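Local atomic coordinates of large terminase protein (Enterobacteria phage P22, PDB entry 4DKW), a protein that cuts the viral genome to start and end headful packaging through this C-terminal nuclease domain, while the whole large terminase subunit also drives ATP-powered DNA translocation into capsids. Residues A[7-15]-A[129-137]; A[51-61]-A[139-150]. All blocks are in the same frame, centred on the assembly; numbering follows the deposited sequence.

Contact 1 of 2, residues A[7-15]-A[129-137]; sequences IFQIPEETI and ISELRDLML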
loop_
_atom_site.group_PDB
_atom_site.type_symbol
_atom_site.label_atom_id
_atom_site.label_comp_id
_atom_site.label_asym_id
_atom_site.label_seq_id
_atom_site.Cartn_x
_atom_site.Cartn_y
_atom_site.Cartn_z
ATOM N N ILE A 7 -6.288 -5.489 -15.235
ATOM C CA ILE A 7 -6.861 -6.038 -14.023
ATOM C C ILE A 7 -7.966 -5.128 -13.492
ATOM O O ILE A 7 -9.039 -5.603 -13.118
ATOM C CB ILE A 7 -5.757 -6.293 -12.966
ATOM C CG1 ILE A 7 -5.001 -7.579 -13.318
ATOM C CG2 ILE A 7 -6.349 -6.397 -11.586
ATOM C CD1 ILE A 7 -3.739 -7.820 -12.526
ATOM N N PHE A 8 -7.708 -3.823 -13.477
ATOM C CA PHE A 8 -8.708 -2.838 -13.061
ATOM C C PHE A 8 -9.269 -2.101 -14.287
ATOM O O PHE A 8 -8.728 -1.082 -14.722
ATOM C CB PHE A 8 -8.113 -1.836 -12.056
ATOM C CG PHE A 8 -7.578 -2.473 -10.789
ATOM C CD1 PHE A 8 -8.436 -3.092 -9.884
ATOM C CD2 PHE A 8 -6.221 -2.430 -10.491
ATOM C CE1 PHE A 8 -7.951 -3.675 -8.726
ATOM C CE2 PHE A 8 -5.733 -3.003 -9.329
ATOM C CZ PHE A 8 -6.601 -3.629 -8.448
ATOM N N GLN A 9 -10.345 -2.627 -14.860
ATOM C CA GLN A 9 -10.971 -1.971 -16.002
ATOM C C GLN A 9 -11.991 -0.938 -15.540
ATOM O O GLN A 9 -13.199 -1.077 -15.750
ATOM C CB GLN A 9 -11.592 -2.987 -16.955
ATOM C CG GLN A 9 -10.557 -3.658 -17.833
ATOM C CD GLN A 9 -11.159 -4.624 -18.822
ATOM O OE1 GLN A 9 -12.318 -5.009 -18.697
ATOM N NE2 GLN A 9 -10.369 -5.026 -19.815
ATOM N N ILE A 10 -11.464 0.105 -14.911
ATOM C CA ILE A 10 -12.250 1.126 -14.255
ATOM C C ILE A 10 -11.640 2.459 -14.668
ATOM O O ILE A 10 -10.418 2.604 -14.680
ATOM C CB ILE A 10 -12.203 0.927 -12.715
ATOM C CG1 ILE A 10 -12.742 -0.461 -12.352
ATOM C CG2 ILE A 10 -12.988 2.005 -11.998
ATOM C CD1 ILE A 10 -12.662 -0.803 -10.902
ATOM N N PRO A 11 -12.483 3.426 -15.053
ATOM C CA PRO A 11 -11.978 4.766 -15.379
ATOM C C PRO A 11 -11.258 5.389 -14.183
ATOM O O PRO A 11 -11.857 5.473 -13.110
ATOM C CB PRO A 11 -13.259 5.553 -15.693
ATOM C CG PRO A 11 -14.262 4.509 -16.075
ATOM C CD PRO A 11 -13.938 3.309 -15.252
ATOM N N GLU A 12 -10.005 5.806 -14.371
ATOM C CA GLU A 12 -9.215 6.470 -13.321
ATOM C C GLU A 12 -9.952 7.572 -12.586
ATOM O O GLU A 12 -9.801 7.744 -11.382
ATOM C CB GLU A 12 -7.992 7.128 -13.928
ATOM C CG GLU A 12 -6.993 6.183 -14.449
ATOM C CD GLU A 12 -5.846 6.918 -15.074
ATOM O OE1 GLU A 12 -5.306 6.393 -16.059
ATOM O OE2 GLU A 12 -5.487 8.020 -14.586
ATOM N N GLU A 13 -10.739 8.333 -13.329
ATOM C CA GLU A 13 -11.412 9.484 -12.768
ATOM C C GLU A 13 -12.484 9.102 -11.758
ATOM O O GLU A 13 -12.806 9.896 -10.874
ATOM C CB GLU A 13 -11.964 10.376 -13.897
ATOM C CG GLU A 13 -11.778 11.911 -13.634
ATOM C CD GLU A 13 -10.295 12.351 -13.601
ATOM O OE1 GLU A 13 -9.390 11.529 -13.327
ATOM O OE2 GLU A 13 -10.035 13.547 -13.818
ATOM N N THR A 14 -13.008 7.879 -11.868
ATOM C CA THR A 14 -13.979 7.394 -10.892
ATOM C C THR A 14 -13.350 7.116 -9.522
ATOM O O THR A 14 -14.025 7.210 -8.499
ATOM C CB THR A 14 -14.749 6.148 -11.398
ATOM O OG1 THR A 14 -13.858 5.041 -11.521
ATOM C CG2 THR A 14 -15.377 6.424 -12.748
ATOM N N ILE A 15 -12.056 6.810 -9.490
ATOM C CA ILE A 15 -11.395 6.553 -8.204
ATOM C C ILE A 15 -10.502 7.702 -7.708
ATOM O O ILE A 15 -9.986 7.655 -6.593
ATOM C CB ILE A 15 -10.640 5.191 -8.191
ATOM C CG1 ILE A 15 -9.350 5.235 -9.007
ATOM C CG2 ILE A 15 -11.528 4.064 -8.724
ATOM C CD1 ILE A 15 -8.628 3.904 -9.019
ATOM N N ILE A 129 -6.978 -8.194 -4.645
ATOM C CA ILE A 129 -7.339 -7.505 -5.873
ATOM C C ILE A 129 -8.845 -7.492 -6.077
ATOM O O ILE A 129 -9.417 -6.472 -6.473
ATOM C CB ILE A 129 -6.641 -8.140 -7.094
ATOM C CG1 ILE A 129 -5.169 -7.740 -7.100
ATOM C CG2 ILE A 129 -7.305 -7.720 -8.391
ATOM C CD1 ILE A 129 -4.378 -8.457 -8.141
ATOM N N SER A 130 -9.490 -8.620 -5.791
ATOM C CA SER A 130 -10.945 -8.715 -5.925
ATOM C C SER A 130 -11.648 -7.746 -4.984
ATOM O O SER A 130 -12.600 -7.054 -5.376
ATOM C CB SER A 130 -11.445 -10.137 -5.650
ATOM O OG SER A 130 -11.167 -10.967 -6.755
ATOM N N GLU A 131 -11.180 -7.699 -3.741
ATOM C CA GLU A 131 -11.797 -6.841 -2.742
ATOM C C GLU A 131 -11.578 -5.383 -3.084
ATOM O O GLU A 131 -12.509 -4.583 -3.013
ATOM C CB GLU A 131 -11.267 -7.166 -1.349
ATOM C CG GLU A 131 -11.718 -8.545 -0.860
ATOM C CD GLU A 131 -11.516 -8.750 0.643
ATOM O OE1 GLU A 131 -11.150 -7.782 1.349
ATOM O OE2 GLU A 131 -11.735 -9.885 1.119
ATOM N N LEU A 132 -10.356 -5.044 -3.495
ATOM C CA LEU A 132 -10.062 -3.675 -3.921
ATOM C C LEU A 132 -10.891 -3.234 -5.132
ATOM O O LEU A 132 -11.317 -2.089 -5.192
ATOM C CB LEU A 132 -8.570 -3.491 -4.194
ATOM C CG LEU A 132 -7.661 -3.491 -2.962
ATOM C CD1 LEU A 132 -6.194 -3.433 -3.382
ATOM C CD2 LEU A 132 -8.007 -2.318 -2.052
ATOM N N ARG A 133 -11.115 -4.129 -6.093
ATOM C CA ARG A 133 -11.908 -3.773 -7.270
ATOM C C ARG A 133 -13.361 -3.514 -6.897
ATOM O O ARG A 133 -13.987 -2.603 -7.438
ATOM C CB ARG A 133 -11.856 -4.853 -8.359
ATOM C CG ARG A 133 -12.658 -4.439 -9.614
ATOM C CD ARG A 133 -12.959 -5.592 -10.571
ATOM N NE ARG A 133 -11.755 -6.122 -11.207
ATOM C CZ ARG A 133 -11.169 -7.256 -10.838
ATOM N NH1 ARG A 133 -11.688 -7.973 -9.836
ATOM N NH2 ARG A 133 -10.070 -7.672 -11.468
ATOM N N ASP A 134 -13.899 -4.330 -5.990
ATOM C CA ASP A 134 -15.264 -4.137 -5.499
ATOM C C ASP A 134 -15.400 -2.763 -4.886
ATOM O O ASP A 134 -16.353 -2.050 -5.171
ATOM C CB ASP A 134 -15.646 -5.188 -4.450
ATOM C CG ASP A 134 -15.840 -6.563 -5.042
ATOM O OD1 ASP A 134 -15.956 -6.682 -6.282
ATOM O OD2 ASP A 134 -15.890 -7.527 -4.250
ATOM N N LEU A 135 -14.436 -2.394 -4.045
ATOM C CA LEU A 135 -14.444 -1.092 -3.374
ATOM C C LEU A 135 -14.408 0.034 -4.393
ATOM O O LEU A 135 -15.136 1.012 -4.261
ATOM C CB LEU A 135 -13.280 -0.959 -2.388
ATOM C CG LEU A 135 -13.269 -1.918 -1.188
ATOM C CD1 LEU A 135 -11.959 -1.802 -0.409
ATOM C CD2 LEU A 135 -14.447 -1.616 -0.287
ATOM N N MET A 136 -13.562 -0.107 -5.407
ATOM C CA MET A 136 -13.490 0.880 -6.490
ATOM C C MET A 136 -14.830 1.059 -7.183
ATOM O O MET A 136 -15.267 2.189 -7.408
ATOM C CB MET A 136 -12.439 0.486 -7.531
ATOM C CG MET A 136 -11.023 0.492 -7.001
ATOM S SD MET A 136 -9.909 -0.143 -8.239
ATOM C CE MET A 136 -8.360 -0.123 -7.329
ATOM N N LEU A 137 -15.469 -0.059 -7.516
ATOM C CA LEU A 137 -16.734 -0.061 -8.247
ATOM C C LEU A 137 -17.872 0.526 -7.412
ATOM O O LEU A 137 -18.762 1.193 -7.935
ATOM C CB LEU A 137 -17.067 -1.492 -8.694
ATOM C CG LEU A 137 -16.153 -2.049 -9.780
ATOM C CD1 LEU A 137 -16.430 -3.529 -9.975
ATOM C CD2 LEU A 137 -16.327 -1.254 -11.079
HETATM O O HOH W 1 -15.120 3.168 -10.175
#
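F8, I10 and I15 pack against M136 in a largely buried hydrophobic contact, where the N-terminal arm of the RNase H-like nuclease domain lies along the last turns of helix 125-137. A Met-aromatic contact stands at its centre. The M136 methyl CE sits over one face of the F8 ring, 3.9 Å from the centroid and 14° off the normal, whereas the sulfur approaches obliquely, with SD 3.7 Å from F8 CD1. M136 reaches the ring because its chain is extended beyond CG, crossing F8 at about a right angle. The opposite face of F8 is covered by CG2 of its own neighbour I7, so the ring is held between two aliphatic groups; its rim meets R133 CB and I129 O. F154 of helix 148-156 also meets this ring, the two planes nearly parallel.

Further along the arm, I10 pushes its CD1 methyl into the angle between two successive helix residues, 3.6 Å from M136 CB and 3.7 Å from L137 CD2. I15 closes on the same methionine from the other end of the arm, its CG2 touching M136 CB at 3.9 Å. Before F8, the CG2 methyls of I7 and I129 meet at 3.6 Å.

Two polar links border the apolar patch. One water donates to both T14 OG1 and M136 O, bridging the short 12-15 turn to the C-terminal end of the helix. R133, bent at chi3, brings its guanidinium edge-on to the arm: NH2 donates to I7 O at 2.8 Å with an N-H...O angle of 158°, the acceptor lying close to the guanidinium plane, while NE adds a weak second bond to that oxygen.

Contact 2 of 2, residues A[51-61]-A[139-150]; sequences ADVFYLARVWK and GRFKVFNTCEPF
F54, Y55 and L56 pair in parallel register with F141, K142 and V143, the two strands running 18° apart and joined by a ladder in which F54 N bonds R140 O, K142 N bonds F54 O, L56 N bonds K142 O and F144 N bonds L56 O. At the ladder's start R140 runs back alongside D52, just before strand 53-62. A kink about its CG-CD bond (chi3 -72°) lets NH1 donate to D52 O at 2.7 Å, on a lone pair of that carbonyl. The same nitrogen forms a longer salt bridge with D52 OD2, 3.4 Å away, the carboxylate and guanidinium planes being well out of parallel; D52 OD1 is taken by W47.

On one face of the sheet Y55 and K142 lie side by side and point the same way, with Y55 CD1 3.7 Å from K142 CB, before the lysine leads off to T14 O. F54, L56, F141 and V143 occupy the other face. This is the central mixed sheet of the RNase H-like fold, with helix 125-137 packed on F54 and F141 and strand 141-144 bonded to both strand 53-62 and the short strand 16-17.

L56 CD2 presses on F150 CD1 at 3.4 Å, tying the strand to the start of helix 148-156, while V143 CG2 lies over a face of that ring. Past the ladder, at the classic bulge of A57 and R58, A57 CA makes a CH-pi contact over one face of the F144 ring, 3.9 Å from its centroid. V59 CG2 touches C147 CB at the end of the turn, and V59 CG1 lies 3.7 Å from P149 CB in the first turn of helix 148-156. K61, its side chain near metal-binding D171, directs NZ to a salt bridge with E153.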
loop_
_atom_site.group_PDB
_atom_site.type_symbol
_atom_site.label_atom_id
_atom_site.label_comp_id
_atom_site.label_asym_id
_atom_site.label_seq_id
_atom_site.Cartn_x
_atom_site.Cartn_y
_atom_site.Cartn_z
ATOM N N ALA A 51 -18.418 5.466 6.915
ATOM C CA ALA A 51 -18.871 5.303 5.534
ATOM C C ALA A 51 -18.247 4.052 4.902
ATOM O O ALA A 51 -18.715 3.575 3.866
ATOM C CB ALA A 51 -18.525 6.540 4.723
ATOM N N ASP A 52 -17.186 3.537 5.533
ATOM C CA ASP A 52 -16.423 2.388 5.031
ATOM C C ASP A 52 -15.822 2.730 3.665
ATOM O O ASP A 52 -16.036 2.029 2.677
ATOM C CB ASP A 52 -17.292 1.125 4.985
ATOM C CG ASP A 52 -16.478 -0.150 5.099
ATOM O OD1 ASP A 52 -15.226 -0.080 5.073
ATOM O OD2 ASP A 52 -17.098 -1.228 5.207
ATOM N N VAL A 53 -15.077 3.835 3.632
ATOM C CA VAL A 53 -14.424 4.334 2.423
ATOM C C VAL A 53 -12.929 4.458 2.689
ATOM O O VAL A 53 -12.526 4.897 3.766
ATOM C CB VAL A 53 -15.000 5.712 1.984
ATOM C CG1 VAL A 53 -14.238 6.277 0.775
ATOM C CG2 VAL A 53 -16.478 5.587 1.640
ATOM N N PHE A 54 -12.115 4.073 1.705
ATOM C CA PHE A 54 -10.660 4.138 1.805
ATOM C C PHE A 54 -10.095 5.234 0.917
ATOM O O PHE A 54 -10.560 5.419 -0.208
ATOM C CB PHE A 54 -10.041 2.797 1.413
ATOM C CG PHE A 54 -10.460 1.664 2.303
ATOM C CD1 PHE A 54 -9.643 1.246 3.337
ATOM C CD2 PHE A 54 -11.673 1.026 2.109
ATOM C CE1 PHE A 54 -10.035 0.207 4.163
ATOM C CE2 PHE A 54 -12.064 -0.008 2.925
ATOM C CZ PHE A 54 -11.240 -0.420 3.956
ATOM N N TYR A 55 -9.097 5.954 1.430
ATOM C CA TYR A 55 -8.419 7.001 0.665
ATOM C C TYR A 55 -6.924 6.726 0.668
ATOM O O TYR A 55 -6.297 6.683 1.728
ATOM C CB TYR A 55 -8.667 8.387 1.276
ATOM C CG TYR A 55 -10.131 8.763 1.381
ATOM C CD1 TYR A 55 -10.753 9.465 0.351
ATOM C CD2 TYR A 55 -10.892 8.415 2.501
ATOM C CE1 TYR A 55 -12.092 9.821 0.428
ATOM C CE2 TYR A 55 -12.238 8.762 2.582
ATOM C CZ TYR A 55 -12.826 9.467 1.535
ATOM O OH TYR A 55 -14.151 9.836 1.589
ATOM N N LEU A 56 -6.357 6.512 -0.513
ATOM C CA LEU A 56 -4.920 6.413 -0.632
ATOM C C LEU A 56 -4.413 7.851 -0.649
ATOM O O LEU A 56 -4.537 8.543 -1.653
ATOM C CB LEU A 56 -4.539 5.662 -1.905
ATOM C CG LEU A 56 -3.037 5.438 -2.077
ATOM C CD1 LEU A 56 -2.480 4.643 -0.902
ATOM C CD2 LEU A 56 -2.779 4.719 -3.383
ATOM N N ALA A 57 -3.873 8.307 0.482
ATOM C CA ALA A 57 -3.592 9.727 0.684
ATOM C C ALA A 57 -2.138 10.150 0.422
ATOM O O ALA A 57 -1.883 11.295 0.066
ATOM C CB ALA A 57 -4.013 10.139 2.091
ATOM N N ARG A 58 -1.186 9.240 0.621
ATOM C CA ARG A 58 0.221 9.556 0.394
ATOM C C ARG A 58 0.905 8.390 -0.305
ATOM O O ARG A 58 0.651 7.240 0.022
ATOM C CB ARG A 58 0.948 9.848 1.712
ATOM C CG ARG A 58 0.280 10.857 2.630
ATOM C CD ARG A 58 0.572 12.262 2.183
ATOM N NE ARG A 58 0.155 13.246 3.178
ATOM C CZ ARG A 58 -1.030 13.852 3.188
ATOM N NH1 ARG A 58 -1.939 13.578 2.253
ATOM N NH2 ARG A 58 -1.309 14.736 4.134
ATOM N N VAL A 59 1.763 8.703 -1.275
ATOM C CA VAL A 59 2.526 7.702 -2.019
ATOM C C VAL A 59 3.940 8.195 -2.280
ATOM O O VAL A 59 4.135 9.329 -2.723
ATOM C CB VAL A 59 1.870 7.379 -3.373
ATOM C CG1 VAL A 59 2.850 6.678 -4.284
ATOM C CG2 VAL A 59 0.614 6.533 -3.173
ATOM N N TRP A 60 4.922 7.345 -1.991
ATOM C CA TRP A 60 6.313 7.623 -2.312
ATOM C C TRP A 60 6.916 6.365 -2.924
ATOM O O TRP A 60 6.791 5.272 -2.373
ATOM C CB TRP A 60 7.084 8.058 -1.062
ATOM C CG TRP A 60 8.564 8.302 -1.284
ATOM C CD1 TRP A 60 9.148 9.429 -1.794
ATOM C CD2 TRP A 60 9.641 7.399 -0.972
ATOM N NE1 TRP A 60 10.520 9.279 -1.828
ATOM C CE2 TRP A 60 10.845 8.044 -1.326
ATOM C CE3 TRP A 60 9.701 6.105 -0.433
ATOM C CZ2 TRP A 60 12.092 7.440 -1.165
ATOM C CZ3 TRP A 60 10.939 5.506 -0.273
ATOM C CH2 TRP A 60 12.120 6.175 -0.638
ATOM N N LYS A 61 7.551 6.518 -4.079
ATOM C CA LYS A 61 8.123 5.386 -4.796
ATOM C C LYS A 61 9.501 5.756 -5.326
ATOM O O LYS A 61 9.655 6.790 -5.985
ATOM C CB LYS A 61 7.204 5.005 -5.954
ATOM C CG LYS A 61 7.711 3.873 -6.824
ATOM C CD LYS A 61 6.695 3.539 -7.908
ATOM C CE LYS A 61 7.222 2.452 -8.829
ATOM N NZ LYS A 61 6.168 1.985 -9.753
ATOM N N GLY A 139 -17.532 2.818 -5.268
ATOM C CA GLY A 139 -17.192 4.187 -4.913
ATOM C C GLY A 139 -16.564 4.319 -3.524
ATOM O O GLY A 139 -16.587 5.397 -2.911
ATOM N N ARG A 140 -15.979 3.232 -3.025
ATOM C CA ARG A 140 -15.447 3.212 -1.660
ATOM C C ARG A 140 -13.937 3.081 -1.585
ATOM O O ARG A 140 -13.394 2.772 -0.524
ATOM C CB ARG A 140 -16.129 2.115 -0.842
ATOM C CG ARG A 140 -17.642 2.335 -0.753
ATOM C CD ARG A 140 -18.297 1.590 0.409
ATOM N NE ARG A 140 -18.361 0.149 0.185
ATOM C CZ ARG A 140 -17.689 -0.753 0.898
ATOM N NH1 ARG A 140 -16.904 -0.362 1.887
ATOM N NH2 ARG A 140 -17.815 -2.050 0.631
ATOM N N PHE A 141 -13.266 3.317 -2.711
ATOM C CA PHE A 141 -11.813 3.374 -2.744
ATOM C C PHE A 141 -11.435 4.552 -3.603
ATOM O O PHE A 141 -11.727 4.568 -4.794
ATOM C CB PHE A 141 -11.177 2.075 -3.288
ATOM C CG PHE A 141 -9.677 2.111 -3.311
ATOM C CD1 PHE A 141 -8.946 1.765 -2.180
ATOM C CD2 PHE A 141 -8.989 2.528 -4.449
ATOM C CE1 PHE A 141 -7.553 1.819 -2.189
ATOM C CE2 PHE A 141 -7.600 2.581 -4.467
ATOM C CZ PHE A 141 -6.883 2.229 -3.329
ATOM N N LYS A 142 -10.791 5.537 -2.984
ATOM C CA LYS A 142 -10.374 6.753 -3.664
ATOM C C LYS A 142 -8.860 6.938 -3.554
ATOM O O LYS A 142 -8.242 6.515 -2.561
ATOM C CB LYS A 142 -11.092 7.969 -3.060
ATOM C CG LYS A 142 -12.603 7.872 -3.037
ATOM C CD LYS A 142 -13.170 7.951 -4.442
ATOM C CE LYS A 142 -14.682 7.784 -4.443
ATOM N NZ LYS A 142 -15.153 7.362 -5.789
ATOM N N VAL A 143 -8.273 7.566 -4.574
ATOM C CA VAL A 143 -6.852 7.925 -4.564
ATOM C C VAL A 143 -6.713 9.431 -4.767
ATOM O O VAL A 143 -7.292 9.976 -5.701
ATOM C CB VAL A 143 -6.086 7.164 -5.676
ATOM C CG1 VAL A 143 -4.577 7.503 -5.661
ATOM C CG2 VAL A 143 -6.299 5.673 -5.512
ATOM N N PHE A 144 -5.969 10.106 -3.890
ATOM C CA PHE A 144 -5.719 11.543 -4.047
ATOM C C PHE A 144 -5.075 11.779 -5.407
ATOM O O PHE A 144 -4.221 11.002 -5.826
ATOM C CB PHE A 144 -4.781 12.064 -2.956
ATOM C CG PHE A 144 -5.443 12.286 -1.620
ATOM C CD1 PHE A 144 -6.693 11.748 -1.335
ATOM C CD2 PHE A 144 -4.804 13.043 -0.645
ATOM C CE1 PHE A 144 -7.301 11.964 -0.095
ATOM C CE2 PHE A 144 -5.399 13.270 0.583
ATOM C CZ PHE A 144 -6.650 12.733 0.862
ATOM N N ASN A 145 -5.479 12.836 -6.102
ATOM C CA ASN A 145 -4.915 13.119 -7.421
ATOM C C ASN A 145 -3.420 13.469 -7.400
ATOM O O ASN A 145 -2.785 13.556 -8.446
ATOM C CB ASN A 145 -5.749 14.178 -8.166
ATOM C CG ASN A 145 -5.822 15.506 -7.436
ATOM O OD1 ASN A 145 -4.831 16.000 -6.897
ATOM N ND2 ASN A 145 -7.007 16.107 -7.434
ATOM N N THR A 146 -2.870 13.650 -6.204
ATOM C CA THR A 146 -1.455 13.936 -6.021
ATOM C C THR A 146 -0.613 12.659 -5.871
ATOM O O THR A 146 0.600 12.728 -5.682
ATOM C CB THR A 146 -1.245 14.829 -4.786
ATOM O OG1 THR A 146 -1.924 14.255 -3.655
ATOM C CG2 THR A 146 -1.774 16.242 -5.049
ATOM N N CYS A 147 -1.261 11.498 -5.957
ATOM C CA CYS A 147 -0.570 10.211 -5.819
ATOM C C CYS A 147 -0.374 9.580 -7.184
ATOM O O CYS A 147 -0.786 8.444 -7.406
ATOM C CB CYS A 147 -1.362 9.245 -4.931
ATOM S SG CYS A 147 -1.536 9.792 -3.245
ATOM N N GLU A 148 0.251 10.319 -8.096
ATOM C CA GLU A 148 0.444 9.856 -9.469
ATOM C C GLU A 148 1.121 8.479 -9.661
ATOM O O GLU A 148 0.737 7.740 -10.573
ATOM C CB GLU A 148 1.144 10.933 -10.312
ATOM C CG GLU A 148 1.307 10.576 -11.792
ATOM C CD GLU A 148 -0.028 10.425 -12.531
ATOM O OE1 GLU A 148 -1.065 10.930 -12.043
ATOM O OE2 GLU A 148 -0.029 9.800 -13.616
ATOM N N PRO A 149 2.126 8.123 -8.826
ATOM C CA PRO A 149 2.701 6.778 -9.008
ATOM C C PRO A 149 1.692 5.633 -8.866
ATOM O O PRO A 149 1.938 4.567 -9.434
ATOM C CB PRO A 149 3.759 6.689 -7.898
ATOM C CG PRO A 149 4.170 8.090 -7.672
ATOM C CD PRO A 149 2.906 8.911 -7.852
ATOM N N PHE A 150 0.589 5.837 -8.144
ATOM C CA PHE A 150 -0.467 4.827 -8.106
ATOM C C PHE A 150 -1.096 4.653 -9.480
ATOM O O PHE A 150 -1.302 3.541 -9.942
ATOM C CB PHE A 150 -1.572 5.187 -7.117
ATOM C CG PHE A 150 -2.745 4.238 -7.172
ATOM C CD1 PHE A 150 -2.760 3.095 -6.388
ATOM C CD2 PHE A 150 -3.818 4.471 -8.032
ATOM C CE1 PHE A 150 -3.832 2.206 -6.439
ATOM C CE2 PHE A 150 -4.877 3.584 -8.099
ATOM C CZ PHE A 150 -4.889 2.453 -7.297
#

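Contact 1 fastens the N-terminal arm to one side of helix 125-137, whereas contact 2 pairs two strands of the sheet on which that helix packs. Contact 1 is mostly buried although farther from the centre of the chain; contact 2, nearer the centre, is only partly buried, with polar residues at its margins. Backbone pairing dominates there; contact 1 relies on side-chain packing, with one arginine and one bridging water as its polar links. The two meet just before and within strand 141-144: L135 O probably accepts from R140 N, and I15 O from V143 N. Helix 148-156 borders both contacts, and only contact 2 extends, at K61, to the neighbourhood of the catalytic magnesium-binding aspartates.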